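Local coordinates for ESAT-6/WXG100 secretion system protein (Streptococcus gallolyticus, PDB 7JQE) that forms the extracellular part of EsaA, a membrane protein of the bacterial type VIIb secretion system, and probably takes part in toxin export, at residues Thr114-Leu119 with Ile484-Thr489; Asp170-Ala175 with Thr466-Ser471; Glu153-Ala158 with Leu479-Ile484. One frame throughout, in Å; residues are numbered along the deposited sequence.

Contact 1. Residues Thr114-Leu119 with Ile484-Thr489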
loop_
_atom_site.group_PDB
_atom_site.type_symbol
_atom_site.label_atom_id
_atom_site.label_comp_id
_atom_site.label_asym_id
_atom_site.label_seq_id
_atom_site.Cartn_x
_atom_site.Cartn_y
_atom_site.Cartn_z
ATOM N N THR A 114 -53.200 49.440 16.332
ATOM C CA THR A 114 -52.847 48.370 17.261
ATOM C C THR A 114 -52.526 47.076 16.520
ATOM O O THR A 114 -51.645 46.316 16.942
ATOM C CB THR A 114 -53.976 48.153 18.268
ATOM O OG1 THR A 114 -53.726 46.962 19.022
ATOM C CG2 THR A 114 -55.312 48.027 17.559
ATOM N N GLU A 115 -53.229 46.806 15.417
ATOM C CA GLU A 115 -52.885 45.652 14.593
ATOM C C GLU A 115 -51.447 45.750 14.099
ATOM O O GLU A 115 -50.675 44.790 14.200
ATOM C CB GLU A 115 -53.851 45.538 13.413
ATOM C CG GLU A 115 -55.313 45.351 13.796
ATOM C CD GLU A 115 -55.590 43.996 14.419
ATOM O OE1 GLU A 115 -54.623 43.321 14.833
ATOM O OE2 GLU A 115 -56.776 43.606 14.489
ATOM N N LEU A 116 -51.068 46.914 13.565
ATOM C CA LEU A 116 -49.712 47.083 13.054
ATOM C C LEU A 116 -48.679 46.939 14.164
ATOM O O LEU A 116 -47.579 46.423 13.933
ATOM C CB LEU A 116 -49.572 48.439 12.363
ATOM C CG LEU A 116 -50.394 48.617 11.085
ATOM C CD1 LEU A 116 -50.086 49.955 10.423
ATOM C CD2 LEU A 116 -50.146 47.462 10.125
ATOM N N SER A 117 -49.007 47.394 15.377
ATOM C CA SER A 117 -48.073 47.231 16.488
ATOM C C SER A 117 -47.838 45.763 16.811
ATOM O O SER A 117 -46.732 45.387 17.221
ATOM C CB SER A 117 -48.583 47.973 17.721
ATOM O OG SER A 117 -48.633 49.369 17.481
ATOM N N ASP A 118 -48.861 44.921 16.642
ATOM C CA ASP A 118 -48.673 43.485 16.826
ATOM C C ASP A 118 -47.876 42.886 15.675
ATOM O O ASP A 118 -46.984 42.058 15.894
ATOM C CB ASP A 118 -50.026 42.789 16.963
ATOM C CG ASP A 118 -50.840 43.321 18.123
ATOM O OD1 ASP A 118 -50.239 43.680 19.159
ATOM O OD2 ASP A 118 -52.082 43.386 17.998
ATOM N N LEU A 119 -48.189 43.288 14.441
ATOM C CA LEU A 119 -47.412 42.827 13.297
ATOM C C LEU A 119 -45.939 43.170 13.466
ATOM O O LEU A 119 -45.063 42.376 13.102
ATOM C CB LEU A 119 -47.965 43.434 12.007
ATOM C CG LEU A 119 -47.214 43.113 10.715
ATOM C CD1 LEU A 119 -47.158 41.609 10.485
ATOM C CD2 LEU A 119 -47.853 43.812 9.527
ATOM N N ILE A 484 -38.394 49.575 10.180
ATOM C CA ILE A 484 -38.340 51.032 10.248
ATOM C C ILE A 484 -39.558 51.637 9.565
ATOM O O ILE A 484 -40.198 52.556 10.092
ATOM C CB ILE A 484 -37.028 51.547 9.631
ATOM C CG1 ILE A 484 -35.845 51.216 10.544
ATOM C CG2 ILE A 484 -37.109 53.037 9.358
ATOM C CD1 ILE A 484 -34.496 51.624 9.980
ATOM N N GLU A 485 -39.904 51.125 8.382
ATOM C CA GLU A 485 -41.054 51.665 7.666
ATOM C C GLU A 485 -42.358 51.367 8.398
ATOM O O GLU A 485 -43.257 52.215 8.442
ATOM C CB GLU A 485 -41.089 51.120 6.239
ATOM C CG GLU A 485 -40.136 51.835 5.298
ATOM C CD GLU A 485 -40.088 51.205 3.919
ATOM O OE1 GLU A 485 -40.729 50.151 3.720
ATOM O OE2 GLU A 485 -39.408 51.765 3.034
ATOM N N LEU A 486 -42.480 50.174 8.986
ATOM C CA LEU A 486 -43.695 49.854 9.730
ATOM C C LEU A 486 -43.844 50.753 10.951
ATOM O O LEU A 486 -44.940 51.250 11.234
ATOM C CB LEU A 486 -43.695 48.381 10.138
ATOM C CG LEU A 486 -44.944 47.881 10.872
ATOM C CD1 LEU A 486 -46.209 48.235 10.107
ATOM C CD2 LEU A 486 -44.864 46.380 11.097
ATOM N N GLN A 487 -42.754 50.981 11.689
ATOM C CA GLN A 487 -42.816 51.907 12.817
ATOM C C GLN A 487 -43.155 53.317 12.356
ATOM O O GLN A 487 -43.908 54.033 13.027
ATOM C CB GLN A 487 -41.495 51.904 13.584
ATOM C CG GLN A 487 -41.551 51.150 14.899
ATOM C CD GLN A 487 -42.316 51.898 15.968
ATOM O OE1 GLN A 487 -41.825 52.881 16.521
ATOM N NE2 GLN A 487 -43.527 51.440 16.266
ATOM N N SER A 488 -42.606 53.735 11.213
ATOM C CA SER A 488 -42.848 55.087 10.720
ATOM C C SER A 488 -44.330 55.315 10.448
ATOM O O SER A 488 -44.898 56.335 10.856
ATOM C CB SER A 488 -42.018 55.336 9.459
ATOM O OG SER A 488 -42.164 56.671 9.004
ATOM N N THR A 489 -44.975 54.373 9.756
ATOM C CA THR A 489 -46.398 54.517 9.464
ATOM C C THR A 489 -47.241 54.391 10.726
ATOM O O THR A 489 -48.237 55.108 10.881
ATOM C CB THR A 489 -46.834 53.492 8.419
ATOM O OG1 THR A 489 -46.146 52.255 8.641
ATOM C CG2 THR A 489 -46.519 53.996 7.023
#
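Leu486 reaches across from helix 462-491 to place its forked end against Leu116 and Leu119 of helix 102-135. This is apolar helix-helix packing between two helices that run in broadly opposite directions, in the helical part of the fold close to both modelled chain ends. The fork is aimed by a first torsion that sets CG anti to the backbone N (chi1 -177°), and its two methyls then have different tasks. CD1 is turned to Leu116, 4.0 Å from Leu116 CD2 and close to its CB. The two side chains meet at a slant, with Leu116 directed at the opposing helix. The other methyl, CD2, reaches the oxygen end of the Leu116 carbonyl, 3.9 Å from Leu116 O. One leucine thus touches both the side chain and the carbonyl oxygen of its partner. Farther along helix 102-135, Leu120 also packs on Leu486, and Ile490 touches Leu116 from the next turn of helix 462-491. The dimer interface is close by, since Leu116 also packs on Leu116 of the second subunit. Leu119 meets Leu486 at about a right angle, its branch carbon CG 4.0 Å from Leu486 CD2.

Contact 2. Residues Asp170-Ala175 with Thr466-Ser471. With EDO (1,2-ethanediol), chain S.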
loop_
_atom_site.group_PDB
_atom_site.type_symbol
_atom_site.label_atom_id
_atom_site.label_comp_id
_atom_site.label_asym_id
_atom_site.label_seq_id
_atom_site.Cartn_x
_atom_site.Cartn_y
_atom_site.Cartn_z
ATOM N N ASP A 170 -15.849 34.382 11.192
ATOM C CA ASP A 170 -15.852 33.157 11.987
ATOM C C ASP A 170 -17.258 32.803 12.449
ATOM O O ASP A 170 -17.662 31.635 12.385
ATOM C CB ASP A 170 -14.912 33.301 13.184
ATOM C CG ASP A 170 -13.450 33.153 12.802
ATOM O OD1 ASP A 170 -13.162 32.482 11.786
ATOM O OD2 ASP A 170 -12.586 33.704 13.520
ATOM N N SER A 171 -18.017 33.797 12.919
ATOM C CA SER A 171 -19.388 33.536 13.344
ATOM C C SER A 171 -20.214 32.966 12.201
ATOM O O SER A 171 -20.972 32.007 12.390
ATOM C CB SER A 171 -20.017 34.817 13.887
ATOM O OG SER A 171 -19.248 35.337 14.956
ATOM N N VAL A 172 -20.070 33.531 11.001
ATOM C CA VAL A 172 -20.792 33.008 9.845
ATOM C C VAL A 172 -20.350 31.581 9.544
ATOM O O VAL A 172 -21.168 30.722 9.190
ATOM C CB VAL A 172 -20.594 33.930 8.628
ATOM C CG1 VAL A 172 -21.316 33.371 7.413
ATOM C CG2 VAL A 172 -21.081 35.340 8.944
ATOM N N LYS A 173 -19.051 31.304 9.681
ATOM C CA LYS A 173 -18.563 29.954 9.423
ATOM C C LYS A 173 -19.200 28.955 10.380
ATOM O O LYS A 173 -19.607 27.860 9.969
ATOM C CB LYS A 173 -17.038 29.916 9.525
ATOM C CG LYS A 173 -16.409 28.641 8.994
ATOM C CD LYS A 173 -14.888 28.744 8.956
ATOM C CE LYS A 173 -14.266 27.563 8.211
ATOM N NZ LYS A 173 -12.778 27.644 8.185
ATOM N N SER A 174 -19.312 29.320 11.661
ATOM C CA SER A 174 -19.984 28.449 12.620
ATOM C C SER A 174 -21.455 28.270 12.262
ATOM O O SER A 174 -22.008 27.172 12.401
ATOM C CB SER A 174 -19.843 29.013 14.032
ATOM O OG SER A 174 -18.502 29.376 14.308
ATOM N N ALA A 175 -22.106 29.339 11.798
ATOM C CA ALA A 175 -23.512 29.229 11.422
ATOM C C ALA A 175 -23.684 28.334 10.201
ATOM O O ALA A 175 -24.624 27.534 10.141
ATOM C CB ALA A 175 -24.108 30.617 11.169
ATOM N N THR A 466 -18.334 33.655 2.686
ATOM C CA THR A 466 -18.601 35.014 2.226
ATOM C C THR A 466 -20.002 35.125 1.637
ATOM O O THR A 466 -20.769 36.027 1.993
ATOM C CB THR A 466 -17.553 35.438 1.195
ATOM O OG1 THR A 466 -16.344 35.815 1.864
ATOM C CG2 THR A 466 -18.068 36.608 0.367
ATOM N N ASN A 467 -20.354 34.212 0.730
ATOM C CA ASN A 467 -21.668 34.263 0.096
ATOM C C ASN A 467 -22.783 34.004 1.102
ATOM O O ASN A 467 -23.870 34.584 0.993
ATOM C CB ASN A 467 -21.731 33.263 -1.058
ATOM C CG ASN A 467 -20.927 33.716 -2.261
ATOM O OD1 ASN A 467 -20.635 34.903 -2.418
ATOM N ND2 ASN A 467 -20.571 32.773 -3.124
ATOM N N PHE A 468 -22.535 33.135 2.086
ATOM C CA PHE A 468 -23.516 32.923 3.147
ATOM C C PHE A 468 -23.693 34.186 3.977
ATOM O O PHE A 468 -24.820 34.582 4.297
ATOM C CB PHE A 468 -23.081 31.752 4.029
ATOM C CG PHE A 468 -24.173 31.193 4.899
ATOM C CD1 PHE A 468 -25.256 30.534 4.341
ATOM C CD2 PHE A 468 -24.095 31.290 6.279
ATOM C CE1 PHE A 468 -26.252 30.001 5.142
ATOM C CE2 PHE A 468 -25.086 30.760 7.082
ATOM C CZ PHE A 468 -26.168 30.115 6.510
ATOM N N LYS A 469 -22.581 34.833 4.332
ATOM C CA LYS A 469 -22.649 36.109 5.032
ATOM C C LYS A 469 -23.431 37.133 4.217
ATOM O O LYS A 469 -24.232 37.898 4.769
ATOM C CB LYS A 469 -21.232 36.608 5.321
ATOM C CG LYS A 469 -21.143 37.847 6.195
ATOM C CD LYS A 469 -19.728 38.407 6.222
ATOM C CE LYS A 469 -19.604 39.550 7.218
ATOM N NZ LYS A 469 -18.233 40.129 7.241
ATOM N N GLU A 470 -23.226 37.148 2.898
ATOM C CA GLU A 470 -23.904 38.125 2.050
ATOM C C GLU A 470 -25.404 37.867 1.989
ATOM O O GLU A 470 -26.199 38.811 1.932
ATOM C CB GLU A 470 -23.293 38.112 0.648
ATOM C CG GLU A 470 -22.346 39.271 0.374
ATOM C CD GLU A 470 -21.550 39.091 -0.907
ATOM O OE1 GLU A 470 -20.606 38.277 -0.909
ATOM O OE2 GLU A 470 -21.868 39.758 -1.913
ATOM N N SER A 471 -25.815 36.598 1.992
ATOM C CA SER A 471 -27.240 36.290 1.980
ATOM C C SER A 471 -27.904 36.742 3.274
ATOM O O SER A 471 -28.974 37.363 3.254
ATOM C CB SER A 471 -27.454 34.792 1.759
ATOM O OG SER A 471 -27.102 34.420 0.438
HETATM C C1 EDO S . -25.387 32.266 -1.788
HETATM O O1 EDO S . -26.007 31.742 -0.607
HETATM C C2 EDO S . -25.694 31.369 -2.983
HETATM O O2 EDO S . -27.110 31.312 -3.199
#
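Val172 drives a methyl into the corner between a phenylalanine ring and the backbone behind it: CG1 sits 3.6 Å from Lys469 N and 3.7 Å from Phe468 CD2. The setting is a near-orthogonal helix pair: segments 170-175 and 466-471, on helices 169-179 and 462-491, cross at 92° with their axes 9.4 Å apart. Val172 and Lys469 are the closest backbone pair, and Val172 carries most of its helix's share of the contact. Its two methyls divide the work. CG1, anti to the backbone N (chi1 179°), lies at the edge of the Phe468 ring and in its plane, so the valine abuts the rim; Tyr134 also meets this ring, with the planes about 30° apart. CG2 turns to the lysine and packs 3.7 Å from Lys469 CG, the two side chains crossing at about a right angle. The lysine then runs on extended, carrying its ammonium away from the valine toward Val167 and Asp169, where its bonds are weak. One turn beyond Val172, Ala175 adds a looser touch, CB lying 4.2 Å from Phe468 CE2. The second subunit also takes part, with its Gln179 packing on Phe468. On helix 462-491, Ser471 binds a molecule of 1,2-ethanediol, probably from the crystallisation liquor, through a hydrogen bond of 3.1 Å between Ser471 OG and O1 of the diol.

Contact 3. Residues Glu153-Ala158 with Leu479-Ile484; sequences EERKLA and LTNEII
Arg155 leaves helix 152-164 pointing at Asn481 and Ile484, which stand about one turn apart on helix 462-491. Its CB lies beside the end of the Asn481 side chain. From there the chain continues toward helix 462-491, and CG comes within 4.1 Å of Ile484 CD1. The aliphatic contact tightens at the next atom: Arg155 CD is 3.7 Å from Ile484 CD1 and also meets the CG2 branch, as the two side chains slide past each other in opposite directions. The chain bends at chi2 and chi3, both away from staggered values, and NE makes a weak hydrogen bond to Thr149 O in the loop before helix 152-164.

The setting is a helix-helix packing in which the segments run more nearly antiparallel than parallel, at 131°, with their axes 10.1 Å apart. Lys156 and Asn481 form the closest backbone pair, and Ile484 is backed by Ile143 and Phe147 from the loop.

Beyond NE, CZ packs on Ile484 CG2. The near end of the Asn481 side-chain amide comes over one face of the guanidinium; the two planes are only 16° apart, but the rest of the amide is displaced to the side. The backbone Asn481 O lies at the edge of the group, in its plane. NH1, at the tip, approaches Ile484 CG2 to 3.3 Å, so a methyl presses against a charged group. Lys156 comes to the same asparagine from another direction, crossing it at about a right angle. A bend at chi4 (52°) turns its ammonium in toward helix 462-491. The carboxylate of Glu482 is nearby but not in contact, with OE2 5.9 Å from Lys156 NZ; the opposite charges could attract weakly at that range.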
loop_
_atom_site.group_PDB
_atom_site.type_symbol
_atom_site.label_atom_id
_atom_site.label_comp_id
_atom_site.label_asym_id
_atom_site.label_seq_id
_atom_site.Cartn_x
_atom_site.Cartn_y
_atom_site.Cartn_z
ATOM N N GLU A 153 -32.718 53.907 0.118
ATOM C CA GLU A 153 -31.470 53.254 -0.259
ATOM C C GLU A 153 -30.316 53.741 0.607
ATOM O O GLU A 153 -29.422 52.960 0.955
ATOM C CB GLU A 153 -31.175 53.487 -1.742
ATOM C CG GLU A 153 -32.083 52.709 -2.690
ATOM C CD GLU A 153 -31.946 51.198 -2.545
ATOM O OE1 GLU A 153 -31.138 50.739 -1.708
ATOM O OE2 GLU A 153 -32.652 50.467 -3.273
ATOM N N GLU A 154 -30.316 55.027 0.966
ATOM C CA GLU A 154 -29.310 55.524 1.895
ATOM C C GLU A 154 -29.424 54.835 3.248
ATOM O O GLU A 154 -28.416 54.653 3.941
ATOM C CB GLU A 154 -29.441 57.040 2.046
ATOM C CG GLU A 154 -28.363 57.681 2.904
ATOM C CD GLU A 154 -28.539 59.184 3.035
ATOM O OE1 GLU A 154 -29.493 59.733 2.439
ATOM O OE2 GLU A 154 -27.722 59.816 3.737
ATOM N N ARG A 155 -30.640 54.436 3.632
ATOM C CA ARG A 155 -30.839 53.742 4.900
ATOM C C ARG A 155 -30.329 52.307 4.824
ATOM O O ARG A 155 -29.622 51.838 5.725
ATOM C CB ARG A 155 -32.321 53.786 5.274
ATOM C CG ARG A 155 -32.654 53.286 6.669
ATOM C CD ARG A 155 -33.877 54.020 7.214
ATOM N NE ARG A 155 -34.735 54.502 6.134
ATOM C CZ ARG A 155 -35.791 53.847 5.662
ATOM N NH1 ARG A 155 -36.134 52.677 6.179
ATOM N NH2 ARG A 155 -36.506 54.364 4.671
ATOM N N LYS A 156 -30.673 51.593 3.748
ATOM C CA LYS A 156 -30.181 50.230 3.571
ATOM C C LYS A 156 -28.658 50.188 3.546
ATOM O O LYS A 156 -28.045 49.292 4.137
ATOM C CB LYS A 156 -30.750 49.630 2.287
ATOM C CG LYS A 156 -32.126 49.011 2.446
ATOM C CD LYS A 156 -32.655 48.508 1.111
ATOM C CE LYS A 156 -33.643 47.369 1.308
ATOM N NZ LYS A 156 -34.722 47.728 2.270
ATOM N N LEU A 157 -28.027 51.142 2.859
ATOM C CA LEU A 157 -26.569 51.179 2.826
ATOM C C LEU A 157 -25.995 51.330 4.230
ATOM O O LEU A 157 -25.053 50.624 4.610
ATOM C CB LEU A 157 -26.092 52.314 1.920
ATOM C CG LEU A 157 -24.573 52.430 1.767
ATOM C CD1 LEU A 157 -23.988 51.146 1.184
ATOM C CD2 LEU A 157 -24.197 53.631 0.914
ATOM N N ALA A 158 -26.563 52.245 5.022
ATOM C CA ALA A 158 -26.076 52.459 6.380
ATOM C C ALA A 158 -26.235 51.207 7.236
ATOM O O ALA A 158 -25.363 50.892 8.053
ATOM C CB ALA A 158 -26.808 53.639 7.019
ATOM N N LEU A 479 -35.188 43.194 6.303
ATOM C CA LEU A 479 -36.117 43.065 7.419
ATOM C C LEU A 479 -35.994 44.241 8.380
ATOM O O LEU A 479 -37.002 44.722 8.910
ATOM C CB LEU A 479 -35.885 41.747 8.150
ATOM C CG LEU A 479 -36.249 40.488 7.362
ATOM C CD1 LEU A 479 -35.484 39.282 7.898
ATOM C CD2 LEU A 479 -37.747 40.247 7.416
ATOM N N THR A 480 -34.769 44.715 8.623
ATOM C CA THR A 480 -34.605 45.901 9.459
ATOM C C THR A 480 -35.235 47.120 8.800
ATOM O O THR A 480 -35.931 47.903 9.457
ATOM C CB THR A 480 -33.124 46.152 9.743
ATOM O OG1 THR A 480 -32.602 45.091 10.547
ATOM C CG2 THR A 480 -32.948 47.467 10.489
ATOM N N ASN A 481 -35.010 47.293 7.496
ATOM C CA ASN A 481 -35.606 48.416 6.785
ATOM C C ASN A 481 -37.127 48.353 6.829
ATOM O O ASN A 481 -37.796 49.390 6.905
ATOM C CB ASN A 481 -35.110 48.439 5.340
ATOM C CG ASN A 481 -35.639 49.627 4.568
ATOM O OD1 ASN A 481 -35.126 50.739 4.692
ATOM N ND2 ASN A 481 -36.673 49.401 3.768
ATOM N N GLU A 482 -37.692 47.145 6.779
ATOM C CA GLU A 482 -39.143 47.008 6.828
ATOM C C GLU A 482 -39.684 47.372 8.205
ATOM O O GLU A 482 -40.739 48.011 8.318
ATOM C CB GLU A 482 -39.546 45.585 6.435
ATOM C CG GLU A 482 -39.309 45.272 4.959
ATOM C CD GLU A 482 -38.913 43.826 4.713
ATOM O OE1 GLU A 482 -38.896 43.037 5.678
ATOM O OE2 GLU A 482 -38.613 43.479 3.552
ATOM N N ILE A 483 -38.968 46.989 9.266
ATOM C CA ILE A 483 -39.374 47.384 10.613
ATOM C C ILE A 483 -39.402 48.903 10.737
ATOM O O ILE A 483 -40.320 49.478 11.334
ATOM C CB ILE A 483 -38.441 46.750 11.659
ATOM C CG1 ILE A 483 -38.470 45.224 11.543
ATOM C CG2 ILE A 483 -38.830 47.197 13.058
ATOM C CD1 ILE A 483 -37.554 44.521 12.512
ATOM N N ILE A 484 -38.394 49.575 10.180
ATOM C CA ILE A 484 -38.340 51.032 10.248
ATOM C C ILE A 484 -39.558 51.637 9.565
ATOM O O ILE A 484 -40.198 52.556 10.092
ATOM C CB ILE A 484 -37.028 51.547 9.631
ATOM C CG1 ILE A 484 -35.845 51.216 10.544
ATOM C CG2 ILE A 484 -37.109 53.037 9.358
ATOM C CD1 ILE A 484 -34.496 51.624 9.980
#

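In the fold
All three contacts are buried and draw on helix 462-491, which meets helix 169-179 in contact 2, helix 152-164 in contact 3 and helix 102-135 in contact 1. Contacts 1 and 3 have centres 15 Å apart, share Ile484 and touch where Glu485 packs on Arg155. Contact 2 stands apart, its nearest atoms about 8 Å from contact 3 and about 17 Å from contact 1. The chemistry changes along the helix: a valine against an aromatic edge in contact 2, cationic side chains around an asparagine in contact 3, and leucine packing, with one methyl against a carbonyl oxygen, in contact 1. In sequence, contact 2 nests inside the loop of contact 3, and that inside contact 1's.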